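Local structure of probable transcriptional regulator, ArsR family protein (Rhodococcus sp. RHA1, 3F6O) at residues L24-R29 with S35-P40; D17-A22 with F41-P46; N9-A14 with F79-A84. The protein probably acts as a DNA-binding transcriptional regulator of the ArsR family, in a two-subunit assembly. All blocks are in the same frame, centred on the assembly; numbering follows the deposited sequence.

Interaction 1. Residues L24-R29 with S35-P40; sequences LGRLSR and SELAKP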
ATOM      1  N   LEU A  24      -8.885  -4.687  -9.302  1.00 15.32           N
ATOM      2  CA  LEU A  24      -7.952  -3.845 -10.056  1.00 15.94           C
ATOM      3  C   LEU A  24      -7.216  -4.666 -11.144  1.00 16.96           C
ATOM      4  O   LEU A  24      -7.003  -4.183 -12.250  1.00 17.02           O
ATOM      5  CB  LEU A  24      -6.954  -3.141  -9.141  1.00 15.54           C
ATOM      6  CG  LEU A  24      -7.556  -2.029  -8.274  1.00 15.05           C
ATOM      7  CD1 LEU A  24      -6.489  -1.510  -7.302  1.00 15.66           C
ATOM      8  CD2 LEU A  24      -8.164  -0.909  -9.172  1.00 15.50           C
ATOM      9  N   GLY A  25      -6.861  -5.905 -10.812  1.00 18.05           N
ATOM     10  CA  GLY A  25      -6.221  -6.830 -11.773  1.00 18.80           C
ATOM     11  C   GLY A  25      -7.112  -7.040 -12.982  1.00 19.24           C
ATOM     12  O   GLY A  25      -6.651  -6.981 -14.114  1.00 21.08           O
ATOM     13  N   ARG A  26      -8.408  -7.218 -12.753  1.00 19.39           N
ATOM     14  CA  ARG A  26      -9.352  -7.365 -13.828  1.00 19.65           C
ATOM     15  C   ARG A  26      -9.485  -6.085 -14.648  1.00 18.73           C
ATOM     16  O   ARG A  26      -9.500  -6.138 -15.884  1.00 19.10           O
ATOM     17  CB  ARG A  26     -10.722  -7.848 -13.300  1.00 19.46           C
ATOM     18  CG  ARG A  26     -11.858  -7.779 -14.325  1.00 22.12           C
ATOM     19  CD  ARG A  26     -11.622  -8.707 -15.578  1.00 25.26           C
ATOM     20  NE  ARG A  26     -12.682  -8.527 -16.566  1.00 28.70           N
ATOM     21  CZ  ARG A  26     -12.788  -7.470 -17.370  1.00 32.32           C
ATOM     22  NH1 ARG A  26     -11.890  -6.480 -17.321  1.00 31.44           N
ATOM     23  NH2 ARG A  26     -13.793  -7.401 -18.228  1.00 33.69           N
ATOM     24  N   LEU A  27      -9.625  -4.941 -13.973  1.00 17.28           N
ATOM     25  CA  LEU A  27      -9.802  -3.675 -14.674  1.00 17.34           C
ATOM     26  C   LEU A  27      -8.554  -3.232 -15.440  1.00 18.05           C
ATOM     27  O   LEU A  27      -8.633  -2.408 -16.366  1.00 18.07           O
ATOM     28  CB  LEU A  27     -10.336  -2.581 -13.732  1.00 16.18           C
ATOM     29  CG  LEU A  27     -11.790  -2.825 -13.262  1.00 15.17           C
ATOM     30  CD1 LEU A  27     -12.118  -1.796 -12.179  1.00 13.90           C
ATOM     31  CD2 LEU A  27     -12.752  -2.722 -14.429  1.00 15.68           C
ATOM     32  N   SER A  28      -7.412  -3.803 -15.084  1.00 20.33           N
ATOM     33  CA  SER A  28      -6.191  -3.578 -15.856  1.00 22.42           C
ATOM     34  C   SER A  28      -6.357  -4.157 -17.270  1.00 24.24           C
ATOM     35  O   SER A  28      -5.809  -3.625 -18.227  1.00 25.63           O
ATOM     36  CB  SER A  28      -4.968  -4.155 -15.120  1.00 22.46           C
ATOM     37  OG  SER A  28      -4.604  -3.290 -14.051  1.00 24.17           O
ATOM     38  N   ARG A  29      -7.157  -5.213 -17.397  1.00 25.98           N
ATOM     39  CA  ARG A  29      -7.448  -5.837 -18.704  1.00 27.15           C
ATOM     40  C   ARG A  29      -8.451  -5.037 -19.529  1.00 27.29           C
ATOM     41  O   ARG A  29      -8.593  -5.270 -20.736  1.00 28.59           O
ATOM     42  CB  ARG A  29      -7.963  -7.271 -18.501  1.00 28.15           C
ATOM     43  CG  ARG A  29      -6.901  -8.331 -18.152  1.00 30.08           C
ATOM     44  CD  ARG A  29      -7.566  -9.479 -17.370  1.00 38.92           C
ATOM     45  NE  ARG A  29      -6.813 -10.734 -17.321  1.00 45.20           N
ATOM     46  CZ  ARG A  29      -7.248 -11.906 -17.804  1.00 49.36           C
ATOM     47  NH1 ARG A  29      -8.438 -12.010 -18.396  1.00 50.71           N
ATOM     48  NH2 ARG A  29      -6.492 -12.989 -17.689  1.00 50.58           N
ATOM     49  N   SER A  35     -21.577  -6.051 -12.066  1.00 23.19           N
ATOM     50  CA  SER A  35     -22.116  -7.419 -11.985  1.00 24.43           C
ATOM     51  C   SER A  35     -21.093  -8.416 -12.515  1.00 24.08           C
ATOM     52  O   SER A  35     -20.925  -9.508 -11.992  1.00 23.98           O
ATOM     53  CB  SER A  35     -23.447  -7.528 -12.719  1.00 25.68           C
ATOM     54  OG  SER A  35     -23.204  -7.822 -14.080  1.00 28.57           O
ATOM     55  N   GLU A  36     -20.359  -8.001 -13.532  1.00 23.39           N
ATOM     56  CA  GLU A  36     -19.273  -8.774 -14.078  1.00 22.51           C
ATOM     57  C   GLU A  36     -18.132  -8.932 -13.053  1.00 21.64           C
ATOM     58  O   GLU A  36     -17.644 -10.054 -12.809  1.00 20.44           O
ATOM     59  CB  GLU A  36     -18.822  -8.018 -15.313  1.00 23.19           C
ATOM     60  CG  GLU A  36     -17.942  -8.701 -16.196  1.00 27.45           C
ATOM     61  CD  GLU A  36     -17.614  -7.866 -17.440  1.00 30.63           C
ATOM     62  OE1 GLU A  36     -18.343  -6.857 -17.816  1.00 30.43           O
ATOM     63  OE2 GLU A  36     -16.606  -8.267 -18.044  1.00 34.26           O
ATOM     64  N   LEU A  37     -17.735  -7.814 -12.431  1.00 19.69           N
ATOM     65  CA  LEU A  37     -16.653  -7.796 -11.442  1.00 19.40           C
ATOM     66  C   LEU A  37     -16.952  -8.619 -10.197  1.00 19.22           C
ATOM     67  O   LEU A  37     -16.044  -9.214  -9.630  1.00 19.45           O
ATOM     68  CB  LEU A  37     -16.277  -6.350 -11.050  1.00 18.38           C
ATOM     69  CG  LEU A  37     -15.720  -5.463 -12.170  1.00 17.76           C
ATOM     70  CD1 LEU A  37     -15.626  -3.973 -11.718  1.00 15.07           C
ATOM     71  CD2 LEU A  37     -14.337  -5.984 -12.651  1.00 18.04           C
ATOM     72  N   ALA A  38     -18.231  -8.689  -9.820  1.00 20.40           N
ATOM     73  CA  ALA A  38     -18.662  -9.380  -8.598  1.00 21.02           C
ATOM     74  C   ALA A  38     -18.648 -10.908  -8.717  1.00 21.90           C
ATOM     75  O   ALA A  38     -18.529 -11.587  -7.711  1.00 22.04           O
ATOM     76  CB  ALA A  38     -20.041  -8.928  -8.200  1.00 20.79           C
ATOM     77  N   LYS A  39     -18.771 -11.434  -9.940  1.00 23.94           N
ATOM     78  CA  LYS A  39     -18.904 -12.899 -10.147  1.00 25.57           C
ATOM     79  C   LYS A  39     -17.891 -13.809  -9.388  1.00 25.54           C
ATOM     80  O   LYS A  39     -18.295 -14.808  -8.798  1.00 27.09           O
ATOM     81  CB  LYS A  39     -18.985 -13.242 -11.650  1.00 25.11           C
ATOM     82  CG  LYS A  39     -20.235 -12.701 -12.341  1.00 26.00           C
ATOM     83  CD  LYS A  39     -20.370 -13.255 -13.751  1.00 27.45           C
ATOM     84  CE  LYS A  39     -21.617 -12.738 -14.427  1.00 30.80           C
ATOM     85  NZ  LYS A  39     -21.867 -13.524 -15.680  1.00 33.19           N
ATOM     86  N   PRO A  40     -16.583 -13.470  -9.379  1.00 26.01           N
ATOM     87  CA  PRO A  40     -15.633 -14.365  -8.690  1.00 25.77           C
ATOM     88  C   PRO A  40     -15.767 -14.435  -7.155  1.00 25.72           C
ATOM     89  O   PRO A  40     -15.124 -15.259  -6.523  1.00 25.62           O
ATOM     90  CB  PRO A  40     -14.252 -13.773  -9.064  1.00 26.07           C
ATOM     91  CG  PRO A  40     -14.509 -12.865 -10.213  1.00 26.14           C
ATOM     92  CD  PRO A  40     -15.886 -12.336 -10.020  1.00 25.53           C
TER
HETATM   93  O   HOH W   1     -15.319 -10.104 -17.131  1.00 41.19           O
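A salt bridge beside a small apolar patch joins Arg26 and Leu27, near the end of helix 18-28, to Glu36 and Leu37 of the short helix 34-38. Arg26 NH2 donates to Glu36 OE2 over 2.9 Å, but the bond is bent, with an N-H...O angle of 135°; the oxygen is met from above the carboxylate plane, and the two flat groups stand 69° apart. A water lies in the guanidinium plane, 3.1 Å from Arg26 NE. Arg26 NH1 also bonds the carbonyl of Gly30, so the group is held both by the backbone just past its own helix and by the facing helix. With CG anti to the backbone N (chi1 169°), the aliphatic part of the arginine rests on leucine, Arg26 CG lying 3.5 Å from Leu37 CD2. That same methyl lies 4.0 Å from Leu27 CD2, the two leucines crossing at about a right angle. Cutting Arg26 back to an alanine is likely to leave Glu36 without its charged mate and to strip Leu37 of the contact from the arginine CG. Leu37 also touches Phe48 of helix 45-57 and Cys72 of strand 69-74, placing the contact in the helix-turn-helix core of a winged-helix fold.

Interaction 2. Residues D17-A22 with F41-P46; sequences DPTRRA and FDMALP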
ATOM      1  N   ASP A  17      -6.628  -4.899   0.676  1.00 19.77           N
ATOM      2  CA  ASP A  17      -7.676  -5.926   0.550  1.00 20.20           C
ATOM      3  C   ASP A  17      -7.501  -6.759  -0.721  1.00 20.25           C
ATOM      4  O   ASP A  17      -7.321  -6.208  -1.827  1.00 19.33           O
ATOM      5  CB  ASP A  17      -9.058  -5.264   0.574  1.00 20.26           C
ATOM      6  CG  ASP A  17     -10.189  -6.262   0.507  1.00 22.35           C
ATOM      7  OD1 ASP A  17     -10.572  -6.791   1.564  1.00 23.26           O
ATOM      8  OD2 ASP A  17     -10.711  -6.528  -0.602  1.00 22.67           O
ATOM      9  N   PRO A  18      -7.566  -8.093  -0.577  1.00 20.64           N
ATOM     10  CA  PRO A  18      -7.354  -8.959  -1.728  1.00 21.23           C
ATOM     11  C   PRO A  18      -8.467  -8.896  -2.793  1.00 20.59           C
ATOM     12  O   PRO A  18      -8.184  -9.100  -3.993  1.00 21.12           O
ATOM     13  CB  PRO A  18      -7.288 -10.378  -1.097  1.00 21.91           C
ATOM     14  CG  PRO A  18      -8.097 -10.270   0.158  1.00 22.71           C
ATOM     15  CD  PRO A  18      -7.841  -8.864   0.667  1.00 20.22           C
ATOM     16  N   THR A  19      -9.706  -8.651  -2.372  1.00 19.92           N
ATOM     17  CA  THR A  19     -10.807  -8.462  -3.318  1.00 18.96           C
ATOM     18  C   THR A  19     -10.551  -7.238  -4.202  1.00 18.72           C
ATOM     19  O   THR A  19     -10.712  -7.282  -5.441  1.00 17.16           O
ATOM     20  CB  THR A  19     -12.170  -8.291  -2.619  1.00 19.61           C
ATOM     21  OG1 THR A  19     -12.439  -9.441  -1.809  1.00 20.47           O
ATOM     22  CG2 THR A  19     -13.292  -8.161  -3.680  1.00 16.45           C
ATOM     23  N   ARG A  20     -10.177  -6.139  -3.552  1.00 17.50           N
ATOM     24  CA  ARG A  20      -9.885  -4.907  -4.272  1.00 16.80           C
ATOM     25  C   ARG A  20      -8.701  -5.079  -5.212  1.00 16.65           C
ATOM     26  O   ARG A  20      -8.751  -4.610  -6.342  1.00 15.38           O
ATOM     27  CB  ARG A  20      -9.680  -3.742  -3.303  1.00 16.09           C
ATOM     28  CG  ARG A  20     -10.970  -3.397  -2.558  1.00 17.40           C
ATOM     29  CD  ARG A  20     -10.848  -2.051  -1.863  1.00 16.83           C
ATOM     30  NE  ARG A  20      -9.943  -1.997  -0.695  1.00 18.59           N
ATOM     31  CZ  ARG A  20     -10.316  -2.062   0.589  1.00 23.12           C
ATOM     32  NH1 ARG A  20     -11.583  -2.344   0.914  1.00 22.94           N
ATOM     33  NH2 ARG A  20      -9.415  -1.874   1.567  1.00 18.16           N
ATOM     34  N   ARG A  21      -7.632  -5.747  -4.757  1.00 16.29           N
ATOM     35  CA  ARG A  21      -6.489  -6.006  -5.659  1.00 17.22           C
ATOM     36  C   ARG A  21      -6.924  -6.852  -6.860  1.00 16.65           C
ATOM     37  O   ARG A  21      -6.493  -6.582  -7.988  1.00 16.80           O
ATOM     38  CB  ARG A  21      -5.297  -6.657  -4.936  1.00 16.46           C
ATOM     39  CG  ARG A  21      -4.564  -5.723  -3.946  1.00 17.75           C
ATOM     40  CD  ARG A  21      -3.204  -6.304  -3.502  1.00 18.81           C
ATOM     41  NE  ARG A  21      -3.320  -7.717  -3.107  1.00 19.11           N
ATOM     42  CZ  ARG A  21      -3.646  -8.117  -1.889  1.00 21.84           C
ATOM     43  NH1 ARG A  21      -3.851  -7.213  -0.935  1.00 23.32           N
ATOM     44  NH2 ARG A  21      -3.737  -9.419  -1.599  1.00 22.81           N
ATOM     45  N   ALA A  22      -7.800  -7.840  -6.628  1.00 16.26           N
ATOM     46  CA  ALA A  22      -8.320  -8.696  -7.716  1.00 16.61           C
ATOM     47  C   ALA A  22      -9.160  -7.933  -8.745  1.00 17.07           C
ATOM     48  O   ALA A  22      -9.098  -8.164  -9.981  1.00 17.53           O
ATOM     49  CB  ALA A  22      -9.134  -9.852  -7.138  1.00 17.13           C
ATOM     50  N   PHE A  41     -16.581 -13.580  -6.558  1.00 25.28           N
ATOM     51  CA  PHE A  41     -16.505 -13.376  -5.111  1.00 26.35           C
ATOM     52  C   PHE A  41     -17.735 -13.898  -4.390  1.00 28.19           C
ATOM     53  O   PHE A  41     -18.858 -13.687  -4.850  1.00 28.51           O
ATOM     54  CB  PHE A  41     -16.214 -11.893  -4.799  1.00 24.78           C
ATOM     55  CG  PHE A  41     -14.991 -11.373  -5.516  1.00 22.99           C
ATOM     56  CD1 PHE A  41     -13.715 -11.795  -5.142  1.00 21.96           C
ATOM     57  CD2 PHE A  41     -15.116 -10.477  -6.582  1.00 20.13           C
ATOM     58  CE1 PHE A  41     -12.575 -11.340  -5.833  1.00 21.84           C
ATOM     59  CE2 PHE A  41     -13.990 -10.027  -7.261  1.00 19.49           C
ATOM     60  CZ  PHE A  41     -12.721 -10.466  -6.875  1.00 21.76           C
ATOM     61  N   ASP A  42     -17.525 -14.634  -3.294  1.00 30.31           N
ATOM     62  CA  ASP A  42     -18.663 -15.097  -2.489  1.00 32.40           C
ATOM     63  C   ASP A  42     -18.892 -14.138  -1.356  1.00 32.50           C
ATOM     64  O   ASP A  42     -18.409 -14.353  -0.226  1.00 33.93           O
ATOM     65  CB  ASP A  42     -18.438 -16.495  -1.919  1.00 34.05           C
ATOM     66  CG  ASP A  42     -17.959 -17.454  -2.949  1.00 36.57           C
ATOM     67  OD1 ASP A  42     -18.705 -17.689  -3.933  1.00 40.32           O
ATOM     68  OD2 ASP A  42     -16.821 -17.955  -2.774  1.00 41.45           O
ATOM     69  N   MET A  43     -19.559 -13.043  -1.693  1.00 31.00           N
ATOM     70  CA  MET A  43     -20.037 -12.070  -0.737  1.00 29.36           C
ATOM     71  C   MET A  43     -21.287 -11.507  -1.342  1.00 28.49           C
ATOM     72  O   MET A  43     -21.505 -11.602  -2.551  1.00 27.63           O
ATOM     73  CB  MET A  43     -19.001 -10.967  -0.440  1.00 29.60           C
ATOM     74  CG  MET A  43     -18.558 -10.091  -1.624  1.00 29.17           C
ATOM     75  SD  MET A  43     -17.250  -8.916  -1.155  1.00 27.98           S
ATOM     76  CE  MET A  43     -15.805  -9.976  -1.069  1.00 28.52           C
ATOM     77  N   ALA A  44     -22.121 -10.955  -0.486  1.00 27.99           N
ATOM     78  CA  ALA A  44     -23.345 -10.324  -0.901  1.00 27.53           C
ATOM     79  C   ALA A  44     -22.989  -9.022  -1.618  1.00 27.10           C
ATOM     80  O   ALA A  44     -21.938  -8.410  -1.361  1.00 26.93           O
ATOM     81  CB  ALA A  44     -24.227 -10.071   0.318  1.00 28.07           C
ATOM     82  N   LEU A  45     -23.843  -8.616  -2.544  1.00 26.03           N
ATOM     83  CA  LEU A  45     -23.573  -7.418  -3.329  1.00 25.75           C
ATOM     84  C   LEU A  45     -23.280  -6.150  -2.486  1.00 25.12           C
ATOM     85  O   LEU A  45     -22.396  -5.386  -2.848  1.00 24.71           O
ATOM     86  CB  LEU A  45     -24.696  -7.167  -4.323  1.00 25.54           C
ATOM     87  CG  LEU A  45     -24.610  -5.966  -5.274  1.00 26.87           C
ATOM     88  CD1 LEU A  45     -23.415  -6.061  -6.215  1.00 25.30           C
ATOM     89  CD2 LEU A  45     -25.922  -5.883  -6.056  1.00 26.50           C
ATOM     90  N   PRO A  46     -24.033  -5.915  -1.378  1.00 24.74           N
ATOM     91  CA  PRO A  46     -23.702  -4.770  -0.503  1.00 23.95           C
ATOM     92  C   PRO A  46     -22.250  -4.779  -0.018  1.00 22.88           C
ATOM     93  O   PRO A  46     -21.585  -3.723  -0.016  1.00 23.36           O
ATOM     94  CB  PRO A  46     -24.647  -4.963   0.692  1.00 23.34           C
ATOM     95  CG  PRO A  46     -25.854  -5.634   0.081  1.00 25.64           C
ATOM     96  CD  PRO A  46     -25.221  -6.639  -0.873  1.00 24.28           C
TER
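Thr19 in the first turn of helix 18-28 comes nearest to Phe41, their CA atoms 7.7 Å apart, where residues 41-44 run as an irregular turn into helix 45-57. The side chains meet without a hydrogen bond between the segments. Thr19 CG2 sits 3.8 Å from the centroid of the Phe41 ring and only 5° off its normal, a CH-pi contact almost exactly over the centre of one face. Ala22, a turn further along the helix, approaches the same ring in its plane, Ala22 CB lying 3.6 Å from Phe41 CZ; methyls over a face and at an edge thus bound the phenyl group on two sides. The methyl of Thr19 reaches the ring because CG2 stands anti to the backbone N, while OG1 takes the other branch (chi1 -58°) and meets the methyl end of Met43, with Thr19 OG1 3.5 Å from Met43 CE. The helix start is fixed by Asp17 at the N-cap, whose OD2 accepts from Arg20 N at 3.0 Å through its anti lone pair. Thr19 further touches Phe48 and His51, and Met43 touches His51, so the contact packs the start of helix 18-28 against both helix 45-57 and the turn linking it to helix 34-38.

Interaction 3. Residues N9-A14 with F79-A84; sequences NGIFQA and FTAVEA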
ATOM      1  N   ASN A   9      -2.445   7.655   2.182  1.00 20.09           N
ATOM      2  CA  ASN A   9      -3.106   6.763   3.120  1.00 18.27           C
ATOM      3  C   ASN A   9      -4.199   5.922   2.484  1.00 18.27           C
ATOM      4  O   ASN A   9      -4.190   4.685   2.598  1.00 16.10           O
ATOM      5  CB  ASN A   9      -3.711   7.566   4.275  1.00 19.82           C
ATOM      6  CG  ASN A   9      -2.665   8.326   5.078  1.00 20.81           C
ATOM      7  OD1 ASN A   9      -1.463   7.998   5.063  1.00 19.06           O
ATOM      8  ND2 ASN A   9      -3.121   9.350   5.790  1.00 20.49           N
ATOM      9  N   GLY A  10      -5.132   6.583   1.797  1.00 16.54           N
ATOM     10  CA  GLY A  10      -6.257   5.869   1.205  1.00 17.79           C
ATOM     11  C   GLY A  10      -5.861   5.010   0.008  1.00 17.27           C
ATOM     12  O   GLY A  10      -6.455   3.972  -0.239  1.00 17.46           O
ATOM     13  N   ILE A  11      -4.888   5.478  -0.761  1.00 17.19           N
ATOM     14  CA  ILE A  11      -4.371   4.721  -1.913  1.00 17.19           C
ATOM     15  C   ILE A  11      -3.802   3.377  -1.443  1.00 15.71           C
ATOM     16  O   ILE A  11      -4.120   2.328  -1.989  1.00 16.18           O
ATOM     17  CB  ILE A  11      -3.340   5.576  -2.695  1.00 17.42           C
ATOM     18  CG1 ILE A  11      -4.081   6.611  -3.572  1.00 18.27           C
ATOM     19  CG2 ILE A  11      -2.390   4.709  -3.558  1.00 18.67           C
ATOM     20  CD1 ILE A  11      -3.138   7.643  -4.145  1.00 21.61           C
ATOM     21  N   PHE A  12      -2.968   3.411  -0.415  1.00 14.85           N
ATOM     22  CA  PHE A  12      -2.418   2.175   0.107  1.00 15.10           C
ATOM     23  C   PHE A  12      -3.459   1.330   0.860  1.00 15.29           C
ATOM     24  O   PHE A  12      -3.462   0.119   0.720  1.00 14.82           O
ATOM     25  CB  PHE A  12      -1.206   2.459   0.981  1.00 14.80           C
ATOM     26  CG  PHE A  12       0.014   2.824   0.217  1.00 14.65           C
ATOM     27  CD1 PHE A  12       0.555   1.944  -0.717  1.00 15.52           C
ATOM     28  CD2 PHE A  12       0.671   4.011   0.483  1.00 14.93           C
ATOM     29  CE1 PHE A  12       1.714   2.294  -1.404  1.00 16.68           C
ATOM     30  CE2 PHE A  12       1.849   4.359  -0.196  1.00 17.42           C
ATOM     31  CZ  PHE A  12       2.363   3.494  -1.140  1.00 15.82           C
ATOM     32  N   GLN A  13      -4.371   1.956   1.613  1.00 14.90           N
ATOM     33  CA  GLN A  13      -5.433   1.182   2.276  1.00 15.57           C
ATOM     34  C   GLN A  13      -6.286   0.386   1.281  1.00 15.21           C
ATOM     35  O   GLN A  13      -6.736  -0.738   1.572  1.00 15.68           O
ATOM     36  CB  GLN A  13      -6.327   2.114   3.116  1.00 15.86           C
ATOM     37  CG  GLN A  13      -7.362   1.376   3.953  1.00 20.29           C
ATOM     38  CD  GLN A  13      -6.756   0.538   5.046  1.00 22.65           C
ATOM     39  OE1 GLN A  13      -6.203   1.066   6.002  1.00 25.45           O
ATOM     40  NE2 GLN A  13      -6.863  -0.789   4.921  1.00 24.88           N
ATOM     41  N   ALA A  14      -6.505   0.970   0.105  1.00 14.64           N
ATOM     42  CA  ALA A  14      -7.285   0.321  -0.931  1.00 13.75           C
ATOM     43  C   ALA A  14      -6.616  -0.980  -1.355  1.00 13.84           C
ATOM     44  O   ALA A  14      -7.293  -1.987  -1.547  1.00 12.72           O
ATOM     45  CB  ALA A  14      -7.503   1.246  -2.119  1.00 12.27           C
ATOM     46  N   PHE A  79      -1.445   4.559  -9.428  1.00 20.16           N
ATOM     47  CA  PHE A  79      -0.243   3.788  -9.807  1.00 21.23           C
ATOM     48  C   PHE A  79       0.999   4.662  -9.776  1.00 21.58           C
ATOM     49  O   PHE A  79       2.057   4.266  -9.273  1.00 21.97           O
ATOM     50  CB  PHE A  79      -0.415   3.164 -11.202  1.00 22.06           C
ATOM     51  CG  PHE A  79      -1.316   1.967 -11.224  1.00 22.17           C
ATOM     52  CD1 PHE A  79      -2.639   2.088 -11.627  1.00 24.35           C
ATOM     53  CD2 PHE A  79      -0.840   0.709 -10.864  1.00 23.88           C
ATOM     54  CE1 PHE A  79      -3.473   0.995 -11.665  1.00 24.32           C
ATOM     55  CE2 PHE A  79      -1.664  -0.403 -10.886  1.00 23.20           C
ATOM     56  CZ  PHE A  79      -2.983  -0.281 -11.293  1.00 22.96           C
ATOM     57  N   THR A  80       0.845   5.869 -10.306  1.00 22.60           N
ATOM     58  CA  THR A  80       1.899   6.843 -10.372  1.00 23.61           C
ATOM     59  C   THR A  80       2.313   7.254  -8.981  1.00 23.69           C
ATOM     60  O   THR A  80       3.520   7.315  -8.688  1.00 23.92           O
ATOM     61  CB  THR A  80       1.448   8.035 -11.258  1.00 24.10           C
ATOM     62  OG1 THR A  80       1.333   7.559 -12.609  1.00 24.90           O
ATOM     63  CG2 THR A  80       2.445   9.210 -11.192  1.00 26.07           C
ATOM     64  N   ALA A  81       1.330   7.486  -8.110  1.00 23.04           N
ATOM     65  CA  ALA A  81       1.616   7.860  -6.716  1.00 23.25           C
ATOM     66  C   ALA A  81       2.442   6.796  -5.969  1.00 23.43           C
ATOM     67  O   ALA A  81       3.435   7.123  -5.273  1.00 23.08           O
ATOM     68  CB  ALA A  81       0.312   8.164  -5.969  1.00 22.84           C
ATOM     69  N   VAL A  82       2.024   5.534  -6.102  1.00 22.83           N
ATOM     70  CA  VAL A  82       2.695   4.388  -5.456  1.00 23.07           C
ATOM     71  C   VAL A  82       4.146   4.264  -5.978  1.00 24.16           C
ATOM     72  O   VAL A  82       5.128   4.196  -5.196  1.00 23.46           O
ATOM     73  CB  VAL A  82       1.910   3.042  -5.672  1.00 22.51           C
ATOM     74  CG1 VAL A  82       2.729   1.844  -5.143  1.00 21.78           C
ATOM     75  CG2 VAL A  82       0.540   3.069  -5.003  1.00 21.30           C
ATOM     76  N   GLU A  83       4.273   4.258  -7.303  1.00 24.78           N
ATOM     77  CA  GLU A  83       5.582   4.293  -7.957  1.00 25.78           C
ATOM     78  C   GLU A  83       6.485   5.401  -7.418  1.00 25.56           C
ATOM     79  O   GLU A  83       7.653   5.146  -7.076  1.00 26.67           O
ATOM     80  CB  GLU A  83       5.411   4.439  -9.469  1.00 26.01           C
ATOM     81  CG  GLU A  83       5.376   3.128 -10.173  1.00 29.51           C
ATOM     82  CD  GLU A  83       5.543   3.291 -11.685  1.00 34.31           C
ATOM     83  N   ALA A  84       5.935   6.611  -7.319  1.00 25.07           N
ATOM     84  CA  ALA A  84       6.648   7.784  -6.819  1.00 24.23           C
ATOM     85  C   ALA A  84       7.147   7.602  -5.374  1.00 24.05           C
ATOM     86  O   ALA A  84       8.301   7.924  -5.067  1.00 22.45           O
ATOM     87  CB  ALA A  84       5.749   9.022  -6.913  1.00 23.92           C
TER
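Val82 of helix 77-94 pushes its two methyls against Ile11 and Phe12 of helix 5-15, in a buried and wholly apolar contact between helices that cross nearly at right angles. The axes of the two segments approach to 10.4 Å at an angle of -100°, so the touching patch is compact, confined to two consecutive residues from each helix. Val82 CG2 is the main bump: it fits into the notch between the two side chains of the facing helix, 3.7 Å from Ile11 CG2 and 3.9 Å from Phe12 CE1. The hollow on the other side is the fork of the valine itself. With CG1 anti to the backbone N (chi1 173°), the fork is turned so that Phe12 CE1 meets both prongs, Val82 CG1 likewise lying 3.9 Å away. Against Val82 the ring is met chiefly at this corner, and obliquely. Ile11 spans the two neighbours: while its CG2 branch slides past Val82, its longer arm extends over the small Ala81, bringing Ile11 CD1 to 3.9 Å from Ala81 CB. The short alanine side chain is the shallow place that accepts the isoleucine tip. Trp60 flanks the contact, touching Val82 and donating from NE1 to the carbonyl oxygen of Ile11, while Phe12 also packs on Leu15 of the second subunit. Packing of the first helix across the last one, close to the subunit boundary, is characteristic of the dimeric winged-helix fold of ArsR-family proteins.

In the fold
Helix 18-28 ties interactions 1 and 2 together: its start carries interaction 2 and its end interaction 1, and their centres are about 10 Å apart on one side of the chain's centre. Both pack it against the helix-turn-helix elements. Interaction 3 lies on the opposite side, its centre about 19 Å from that of interaction 2 and 20 Å from that of interaction 1, and belongs to the pair of terminal helices. The bridge is Arg20, which probably hydrogen-bonds through NE to Ala14 O at 2.8 Å and through NH2 to Gln13 O at 2.9 Å. The segments of all three also reach the second subunit; Arg21, for example, bonds Asn9 of that subunit.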